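Local coordinates for beta-glucoside phosphorylase BglX (Unidentified, PDB 5VQE), which probably cleaves beta-glucosides with phosphate as the acceptor, as a glycoside hydrolase family 3 phosphorylase, and is captured here with 2-deoxy-2-fluoroglucose in its pocket, at residues G436-E439 against I444-W447; L403-Q408 against T467-Y472; L415-N420 against S429-F434. All blocks are in the same frame, centred on the assembly; numbering follows the deposited sequence.

Contact 1: G436-E439 against I444-W447; sequences GLLE and IVHW
Glu-439 turns its CG anti to its own carbonyl carbon (chi1 -71°) and then runs on extended, which carries its chain slantwise over Val-445 on the adjoining strand. On Val-445 it is CG2 that stands anti to the carbonyl carbon, with CG1 anti to the backbone N (chi1 -172°), and CG2 is the branch that meets the helix. CG2 of Val-445 lies 3.8 Å from CB of Leu-438 and 4.0 Å from CG of Glu-439, so one methyl touches the first carbons of two successive helix side chains. The carboxylate of Glu-439 goes on past this apolar patch to the strand backbone. There a water bridges the two segments, giving a proton to OE2 of Glu-439 at 2.6 Å and accepting from N of Val-445 at 3.0 Å. OE2 of Glu-439 also comes within 3.5 Å of O of Val-445, but both are acceptors. Lys-435, one turn earlier in the helix, reconciles them: its NZ forms a salt bridge with Glu-439 and a hydrogen bond with that carbonyl. Leu-438 meanwhile packs against Phe-443 and Ile-541, and Val-445 against Leu-415. Leu-438 and CG of Glu-439 thus cover Val-445, while carboxylate, Lys-435 and water lie beside this patch. This is the return from helix 429-441 to the edge strand 444-447, the second half of a beta-alpha-beta unit.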
loop_
_atom_site.group_PDB
_atom_site.type_symbol
_atom_site.label_atom_id
_atom_site.label_comp_id
_atom_site.label_asym_id
_atom_site.label_seq_id
_atom_site.Cartn_x
_atom_site.Cartn_y
_atom_site.Cartn_z
ATOM N N GLY A 436 -28.543 -6.802 -3.571
ATOM C CA GLY A 436 -29.540 -6.227 -4.464
ATOM C C GLY A 436 -29.424 -6.728 -5.891
ATOM O O GLY A 436 -30.433 -6.957 -6.561
ATOM N N LEU A 437 -28.194 -6.889 -6.386
ATOM C CA LEU A 437 -28.016 -7.336 -7.761
ATOM C C LEU A 437 -28.431 -8.789 -7.940
ATOM O O LEU A 437 -28.927 -9.153 -9.009
ATOM C CB LEU A 437 -26.563 -7.132 -8.208
ATOM C CG LEU A 437 -26.090 -5.677 -8.305
ATOM C CD1 LEU A 437 -24.634 -5.629 -8.759
ATOM C CD2 LEU A 437 -26.965 -4.850 -9.247
ATOM N N LEU A 438 -28.253 -9.633 -6.918
ATOM C CA LEU A 438 -28.775 -10.994 -6.994
ATOM C C LEU A 438 -30.292 -10.977 -7.067
ATOM O O LEU A 438 -30.897 -11.725 -7.844
ATOM C CB LEU A 438 -28.322 -11.815 -5.783
ATOM C CG LEU A 438 -26.867 -12.283 -5.747
ATOM C CD1 LEU A 438 -26.576 -12.960 -4.412
ATOM C CD2 LEU A 438 -26.580 -13.227 -6.885
ATOM N N GLU A 439 -30.920 -10.131 -6.255
ATOM C CA GLU A 439 -32.370 -10.025 -6.267
ATOM C C GLU A 439 -32.868 -9.565 -7.632
ATOM O O GLU A 439 -33.866 -10.085 -8.145
ATOM C CB GLU A 439 -32.809 -9.083 -5.145
ATOM C CG GLU A 439 -32.615 -9.712 -3.757
ATOM C CD GLU A 439 -32.741 -8.729 -2.616
ATOM O OE1 GLU A 439 -32.491 -7.525 -2.816
ATOM O OE2 GLU A 439 -33.098 -9.166 -1.502
ATOM N N ILE A 444 -34.196 -15.024 -4.535
ATOM C CA ILE A 444 -34.623 -14.596 -3.211
ATOM C C ILE A 444 -33.425 -14.736 -2.285
ATOM O O ILE A 444 -32.818 -15.809 -2.204
ATOM C CB ILE A 444 -35.821 -15.424 -2.719
ATOM C CG1 ILE A 444 -37.046 -15.111 -3.582
ATOM C CG2 ILE A 444 -36.102 -15.142 -1.251
ATOM C CD1 ILE A 444 -38.231 -15.995 -3.312
ATOM N N VAL A 445 -33.062 -13.647 -1.613
ATOM C CA VAL A 445 -31.816 -13.579 -0.856
ATOM C C VAL A 445 -32.098 -13.008 0.522
ATOM O O VAL A 445 -32.559 -11.865 0.639
ATOM C CB VAL A 445 -30.755 -12.728 -1.571
ATOM C CG1 VAL A 445 -29.400 -12.854 -0.852
ATOM C CG2 VAL A 445 -30.621 -13.148 -3.019
ATOM N N HIS A 446 -31.803 -13.790 1.561
ATOM C CA HIS A 446 -31.837 -13.321 2.937
ATOM C C HIS A 446 -30.432 -13.335 3.520
ATOM O O HIS A 446 -29.597 -14.166 3.150
ATOM C CB HIS A 446 -32.734 -14.193 3.823
ATOM C CG HIS A 446 -34.189 -14.114 3.490
ATOM N ND1 HIS A 446 -34.764 -14.863 2.487
ATOM C CD2 HIS A 446 -35.189 -13.381 4.033
ATOM C CE1 HIS A 446 -36.056 -14.593 2.426
ATOM N NE2 HIS A 446 -36.338 -13.697 3.353
ATOM N N TRP A 447 -30.177 -12.405 4.431
ATOM C CA TRP A 447 -28.948 -12.449 5.209
ATOM C C TRP A 447 -28.999 -13.615 6.194
ATOM O O TRP A 447 -30.069 -14.005 6.666
ATOM C CB TRP A 447 -28.747 -11.160 6.000
ATOM C CG TRP A 447 -28.651 -9.864 5.225
ATOM C CD1 TRP A 447 -29.580 -8.863 5.198
ATOM C CD2 TRP A 447 -27.546 -9.405 4.434
ATOM N NE1 TRP A 447 -29.130 -7.819 4.424
ATOM C CE2 TRP A 447 -27.885 -8.126 3.944
ATOM C CE3 TRP A 447 -26.312 -9.954 4.080
ATOM C CZ2 TRP A 447 -27.039 -7.392 3.121
ATOM C CZ3 TRP A 447 -25.471 -9.221 3.260
ATOM C CH2 TRP A 447 -25.839 -7.956 2.790
HETATM O O HOH W 1 -34.804 -11.185 -1.537
#

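Contact 2: L403-Q408 against T467-Y472; sequences LPLSPQ and TDLFIY
Leu-405 meets the strand with both of its methyls, each taking a different residue. CD2 of Leu-405 lies 4.0 Å from CD2 of Leu-469, while CD1 of Leu-405 approaches CD1 of Ile-471 at 4.3 Å, a looser touch. The side chains of Leu-405 and Leu-469 cross at about a right angle, so they meet at their branched ends and not along their lengths. The two residues that receive Leu-405 are alternate ones on the strand, both projecting from the same face of the sheet. All three are buried, and the contact between the segments is wholly apolar. Around this first shell, Leu-405 also rests on Leu-507 of the neighbouring strand and on Phe-443, and Ile-471 packs against Phe-434 and Leu-438 of helix 429-441. Farther out, the loop backbone is shaped by local features. A cis peptide bond precedes Pro-404, and OG of Ser-406 accepts from N of Gln-408 at 3.0 Å with an N-H...O angle of 147°, forming an ST turn just beyond the leucine. A backbone hydrogen bond between Leu-405 and Leu-544 ties the loop to the end of helix 534-544. The arrangement is that of a connecting loop laying one leucine over the hydrophobic face of a central strand in a mixed, largely parallel alpha/beta sheet.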
loop_
_atom_site.group_PDB
_atom_site.type_symbol
_atom_site.label_atom_id
_atom_site.label_comp_id
_atom_site.label_asym_id
_atom_site.label_seq_id
_atom_site.Cartn_x
_atom_site.Cartn_y
_atom_site.Cartn_z
ATOM N N LEU A 403 -22.276 -23.602 -11.441
ATOM C CA LEU A 403 -22.179 -22.419 -12.276
ATOM C C LEU A 403 -22.571 -22.746 -13.716
ATOM O O LEU A 403 -22.323 -23.857 -14.191
ATOM C CB LEU A 403 -20.756 -21.867 -12.241
ATOM C CG LEU A 403 -20.232 -21.542 -10.838
ATOM C CD1 LEU A 403 -18.816 -20.981 -10.888
ATOM C CD2 LEU A 403 -21.161 -20.572 -10.107
ATOM N N PRO A 404 -23.207 -21.808 -14.436
ATOM C CA PRO A 404 -23.624 -20.497 -13.928
ATOM C C PRO A 404 -24.850 -20.578 -13.022
ATOM O O PRO A 404 -25.688 -21.469 -13.193
ATOM C CB PRO A 404 -23.947 -19.717 -15.203
ATOM C CG PRO A 404 -24.348 -20.751 -16.180
ATOM C CD PRO A 404 -23.530 -21.963 -15.868
ATOM N N LEU A 405 -24.949 -19.653 -12.073
ATOM C CA LEU A 405 -26.106 -19.605 -11.190
ATOM C C LEU A 405 -27.362 -19.239 -11.972
ATOM O O LEU A 405 -27.314 -18.508 -12.970
ATOM C CB LEU A 405 -25.882 -18.596 -10.070
ATOM C CG LEU A 405 -24.664 -18.851 -9.184
ATOM C CD1 LEU A 405 -24.561 -17.761 -8.134
ATOM C CD2 LEU A 405 -24.752 -20.221 -8.518
ATOM N N SER A 406 -28.498 -19.764 -11.504
ATOM C CA SER A 406 -29.789 -19.502 -12.094
ATOM C C SER A 406 -30.873 -19.620 -11.032
ATOM O O SER A 406 -30.875 -20.609 -10.281
ATOM C CB SER A 406 -30.091 -20.476 -13.229
ATOM O OG SER A 406 -31.462 -20.411 -13.572
ATOM N N PRO A 407 -31.805 -18.664 -10.949
ATOM C CA PRO A 407 -32.945 -18.842 -10.034
ATOM C C PRO A 407 -33.711 -20.130 -10.277
ATOM O O PRO A 407 -34.375 -20.628 -9.358
ATOM C CB PRO A 407 -33.817 -17.612 -10.314
ATOM C CG PRO A 407 -32.897 -16.603 -10.884
ATOM C CD PRO A 407 -31.856 -17.361 -11.639
ATOM N N GLN A 408 -33.637 -20.697 -11.480
ATOM C CA GLN A 408 -34.333 -21.945 -11.762
ATOM C C GLN A 408 -33.542 -23.164 -11.311
ATOM O O GLN A 408 -34.069 -24.280 -11.364
ATOM C CB GLN A 408 -34.648 -22.038 -13.254
ATOM C CG GLN A 408 -35.766 -21.096 -13.694
ATOM C CD GLN A 408 -35.341 -19.636 -13.739
ATOM O OE1 GLN A 408 -34.222 -19.315 -14.143
ATOM N NE2 GLN A 408 -36.238 -18.741 -13.322
ATOM N N THR A 467 -33.672 -23.380 1.899
ATOM C CA THR A 467 -32.417 -22.862 1.364
ATOM C C THR A 467 -31.929 -23.737 0.223
ATOM O O THR A 467 -31.773 -24.951 0.384
ATOM C CB THR A 467 -31.335 -22.799 2.447
ATOM O OG1 THR A 467 -31.927 -22.416 3.689
ATOM C CG2 THR A 467 -30.272 -21.790 2.052
ATOM N N ASP A 468 -31.668 -23.109 -0.918
ATOM C CA ASP A 468 -31.096 -23.794 -2.064
ATOM C C ASP A 468 -29.601 -23.542 -2.223
ATOM O O ASP A 468 -28.917 -24.356 -2.859
ATOM C CB ASP A 468 -31.843 -23.363 -3.332
ATOM C CG ASP A 468 -33.342 -23.615 -3.224
ATOM O OD1 ASP A 468 -33.724 -24.790 -3.069
ATOM O OD2 ASP A 468 -34.129 -22.645 -3.246
ATOM N N LEU A 469 -29.076 -22.462 -1.643
ATOM C CA LEU A 469 -27.683 -22.082 -1.857
ATOM C C LEU A 469 -27.220 -21.151 -0.741
ATOM O O LEU A 469 -27.943 -20.223 -0.361
ATOM C CB LEU A 469 -27.526 -21.401 -3.223
ATOM C CG LEU A 469 -26.156 -20.804 -3.573
ATOM C CD1 LEU A 469 -25.106 -21.891 -3.763
ATOM C CD2 LEU A 469 -26.287 -19.941 -4.833
ATOM N N PHE A 470 -26.020 -21.403 -0.221
ATOM C CA PHE A 470 -25.303 -20.464 0.630
ATOM C C PHE A 470 -24.299 -19.718 -0.239
ATOM O O PHE A 470 -23.580 -20.343 -1.024
ATOM C CB PHE A 470 -24.537 -21.182 1.752
ATOM C CG PHE A 470 -25.368 -21.567 2.949
ATOM C CD1 PHE A 470 -25.690 -20.635 3.925
ATOM C CD2 PHE A 470 -25.774 -22.877 3.126
ATOM C CE1 PHE A 470 -26.427 -21.001 5.046
ATOM C CE2 PHE A 470 -26.513 -23.253 4.246
ATOM C CZ PHE A 470 -26.843 -22.314 5.200
ATOM N N ILE A 471 -24.222 -18.398 -0.080
ATOM C CA ILE A 471 -23.157 -17.600 -0.680
ATOM C C ILE A 471 -22.443 -16.835 0.423
ATOM O O ILE A 471 -23.092 -16.178 1.244
ATOM C CB ILE A 471 -23.678 -16.626 -1.751
ATOM C CG1 ILE A 471 -24.401 -17.397 -2.861
ATOM C CG2 ILE A 471 -22.492 -15.829 -2.329
ATOM C CD1 ILE A 471 -24.830 -16.536 -4.047
ATOM N N TYR A 472 -21.108 -16.907 0.428
ATOM C CA TYR A 472 -20.279 -16.155 1.370
ATOM C C TYR A 472 -19.630 -14.949 0.696
ATOM O O TYR A 472 -19.041 -15.073 -0.383
ATOM C CB TYR A 472 -19.199 -17.053 1.977
ATOM C CG TYR A 472 -19.760 -17.974 3.030
ATOM C CD1 TYR A 472 -20.470 -19.104 2.678
ATOM C CD2 TYR A 472 -19.610 -17.687 4.375
ATOM C CE1 TYR A 472 -21.005 -19.934 3.635
ATOM C CE2 TYR A 472 -20.141 -18.514 5.341
ATOM C CZ TYR A 472 -20.837 -19.638 4.961
ATOM O OH TYR A 472 -21.380 -20.469 5.917
#

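Contact 3: L415-N420 against S429-F434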
loop_
_atom_site.group_PDB
_atom_site.type_symbol
_atom_site.label_atom_id
_atom_site.label_comp_id
_atom_site.label_asym_id
_atom_site.label_seq_id
_atom_site.Cartn_x
_atom_site.Cartn_y
_atom_site.Cartn_z
ATOM N N LEU A 415 -27.196 -15.304 2.242
ATOM C CA LEU A 415 -25.966 -14.556 2.018
ATOM C C LEU A 415 -25.296 -14.323 3.364
ATOM O O LEU A 415 -25.915 -13.771 4.280
ATOM C CB LEU A 415 -26.248 -13.226 1.323
ATOM C CG LEU A 415 -25.047 -12.348 0.945
ATOM C CD1 LEU A 415 -24.091 -13.097 0.037
ATOM C CD2 LEU A 415 -25.525 -11.060 0.272
ATOM N N VAL A 416 -24.042 -14.747 3.476
ATOM C CA VAL A 416 -23.309 -14.749 4.735
ATOM C C VAL A 416 -22.145 -13.790 4.569
ATOM O O VAL A 416 -21.202 -14.068 3.815
ATOM C CB VAL A 416 -22.815 -16.147 5.120
ATOM C CG1 VAL A 416 -22.159 -16.115 6.488
ATOM C CG2 VAL A 416 -23.953 -17.137 5.097
ATOM N N GLN A 417 -22.215 -12.658 5.253
ATOM C CA GLN A 417 -21.115 -11.716 5.252
ATOM C C GLN A 417 -20.088 -12.132 6.290
ATOM O O GLN A 417 -20.440 -12.532 7.401
ATOM C CB GLN A 417 -21.613 -10.309 5.550
ATOM C CG GLN A 417 -20.498 -9.285 5.679
ATOM C CD GLN A 417 -21.016 -7.929 6.056
ATOM O OE1 GLN A 417 -21.300 -7.096 5.194
ATOM N NE2 GLN A 417 -21.166 -7.698 7.351
ATOM N N ALA A 418 -18.816 -12.061 5.912
ATOM C CA ALA A 418 -17.706 -12.275 6.836
ATOM C C ALA A 418 -16.680 -11.185 6.579
ATOM O O ALA A 418 -16.180 -11.055 5.458
ATOM C CB ALA A 418 -17.084 -13.662 6.658
ATOM N N THR A 419 -16.389 -10.386 7.599
ATOM C CA THR A 419 -15.502 -9.249 7.414
ATOM C C THR A 419 -14.904 -8.854 8.751
ATOM O O THR A 419 -15.468 -9.131 9.814
ATOM C CB THR A 419 -16.236 -8.051 6.792
ATOM O OG1 THR A 419 -15.297 -7.011 6.497
ATOM C CG2 THR A 419 -17.303 -7.505 7.736
ATOM N N ASN A 420 -13.752 -8.189 8.681
ATOM C CA ASN A 420 -13.141 -7.589 9.854
ATOM C C ASN A 420 -13.374 -6.088 9.916
ATOM O O ASN A 420 -12.873 -5.438 10.838
ATOM C CB ASN A 420 -11.637 -7.901 9.899
ATOM C CG ASN A 420 -10.888 -7.400 8.674
ATOM O OD1 ASN A 420 -11.486 -6.984 7.684
ATOM N ND2 ASN A 420 -9.560 -7.447 8.741
ATOM N N SER A 429 -21.432 -1.794 2.441
ATOM C CA SER A 429 -22.143 -1.234 1.299
ATOM C C SER A 429 -22.012 -2.134 0.075
ATOM O O SER A 429 -22.979 -2.338 -0.667
ATOM C CB SER A 429 -21.612 0.169 1.001
ATOM O OG SER A 429 -22.293 0.737 -0.102
ATOM N N GLU A 430 -20.829 -2.710 -0.141
ATOM C CA GLU A 430 -20.630 -3.518 -1.337
ATOM C C GLU A 430 -21.380 -4.843 -1.252
ATOM O O GLU A 430 -21.784 -5.391 -2.285
ATOM C CB GLU A 430 -19.140 -3.757 -1.563
ATOM C CG GLU A 430 -18.392 -2.534 -2.063
ATOM C CD GLU A 430 -18.180 -1.492 -0.994
ATOM O OE1 GLU A 430 -18.207 -1.836 0.208
ATOM O OE2 GLU A 430 -17.993 -0.317 -1.363
ATOM N N ALA A 431 -21.563 -5.377 -0.040
ATOM C CA ALA A 431 -22.352 -6.595 0.108
ATOM C C ALA A 431 -23.840 -6.309 -0.051
ATOM O O ALA A 431 -24.575 -7.158 -0.568
ATOM C CB ALA A 431 -22.078 -7.255 1.458
ATOM N N ARG A 432 -24.301 -5.133 0.392
ATOM C CA ARG A 432 -25.677 -4.723 0.119
ATOM C C ARG A 432 -25.918 -4.624 -1.381
ATOM O O ARG A 432 -26.929 -5.117 -1.898
ATOM C CB ARG A 432 -25.980 -3.381 0.786
ATOM C CG ARG A 432 -26.108 -3.417 2.303
ATOM C CD ARG A 432 -26.672 -2.084 2.814
ATOM N NE ARG A 432 -26.654 -1.975 4.271
ATOM C CZ ARG A 432 -27.576 -2.485 5.087
ATOM N NH1 ARG A 432 -28.611 -3.165 4.604
ATOM N NH2 ARG A 432 -27.460 -2.316 6.399
ATOM N N LEU A 433 -24.992 -3.989 -2.101
ATOM C CA LEU A 433 -25.106 -3.925 -3.554
ATOM C C LEU A 433 -25.194 -5.322 -4.146
ATOM O O LEU A 433 -26.091 -5.617 -4.947
ATOM C CB LEU A 433 -23.916 -3.162 -4.144
ATOM C CG LEU A 433 -23.887 -3.115 -5.678
ATOM C CD1 LEU A 433 -25.098 -2.350 -6.223
ATOM C CD2 LEU A 433 -22.581 -2.517 -6.185
ATOM N N PHE A 434 -24.261 -6.198 -3.761
ATOM C CA PHE A 434 -24.261 -7.572 -4.252
ATOM C C PHE A 434 -25.599 -8.245 -3.969
ATOM O O PHE A 434 -26.172 -8.907 -4.843
ATOM C CB PHE A 434 -23.101 -8.346 -3.607
ATOM C CG PHE A 434 -22.965 -9.767 -4.084
ATOM C CD1 PHE A 434 -22.448 -10.048 -5.337
ATOM C CD2 PHE A 434 -23.318 -10.825 -3.260
ATOM C CE1 PHE A 434 -22.303 -11.347 -5.771
ATOM C CE2 PHE A 434 -23.188 -12.122 -3.688
ATOM C CZ PHE A 434 -22.674 -12.391 -4.951
#
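Leu-415 comes at the ring of Phe-434 from its edge, with CD1 of Leu-415 lying in the ring plane 4.0 Å from CE2 of Phe-434. The two side chains cross obliquely, and the other methyl, CD2 of Leu-415, also borders the ring and lies 4.1 Å from O of Ala-431. Leu-415 holds CG anti to its backbone N (chi1 -177°), which brings both methyls to the ring, and the same setting in Phe-434 (chi1 -178°) turns the ring to meet them. Two residues along the strand, Gln-417 extends its chain until its OE1 lies 3.8 Å from CB of Ala-431, a van der Waals touch. The amide is otherwise engaged, OE1 accepting from N of Leu-428 and NE2 donating to O of Gly-426, so both its polar ends are used on the loop leading into the helix. The segments 415-419 and 429-434 run nearly antiparallel, at 163°, with their axes 10.3 Å apart at closest approach. Beyond the pair, Phe-434 also packs on Ile-541, and Ala-431 on Trp-447. Replacing Leu-415 by an alanine would probably remove the leucine methyls from the edge of Phe-434 and open a gap beside O of Ala-431, leaving the ring with less to hold it. The contact is therefore one of apolar packing, while both polar ends of the Gln-417 amide bond to the connecting loop.

How the contacts relate
From the N terminus, 403-408 comes first, in the loop after strand 393-397, and finds its partner only at 467-472, so contact 2 closes a long excursion of 58 residues. Both other contacts fall within that span, one after the other without crossing: contact 3 joins strand 412-419 to the start of helix 429-441, and contact 1 then brings the later turns of that helix back onto strand 444-447. Together these two complete a beta-alpha-beta unit, its strands linked where O of His-446 lies 2.8 Å from N of Leu-415. Contact 2 adds the next strand, 469-475, on the other side of 412-419, and ties the loop to the interior of the sheet.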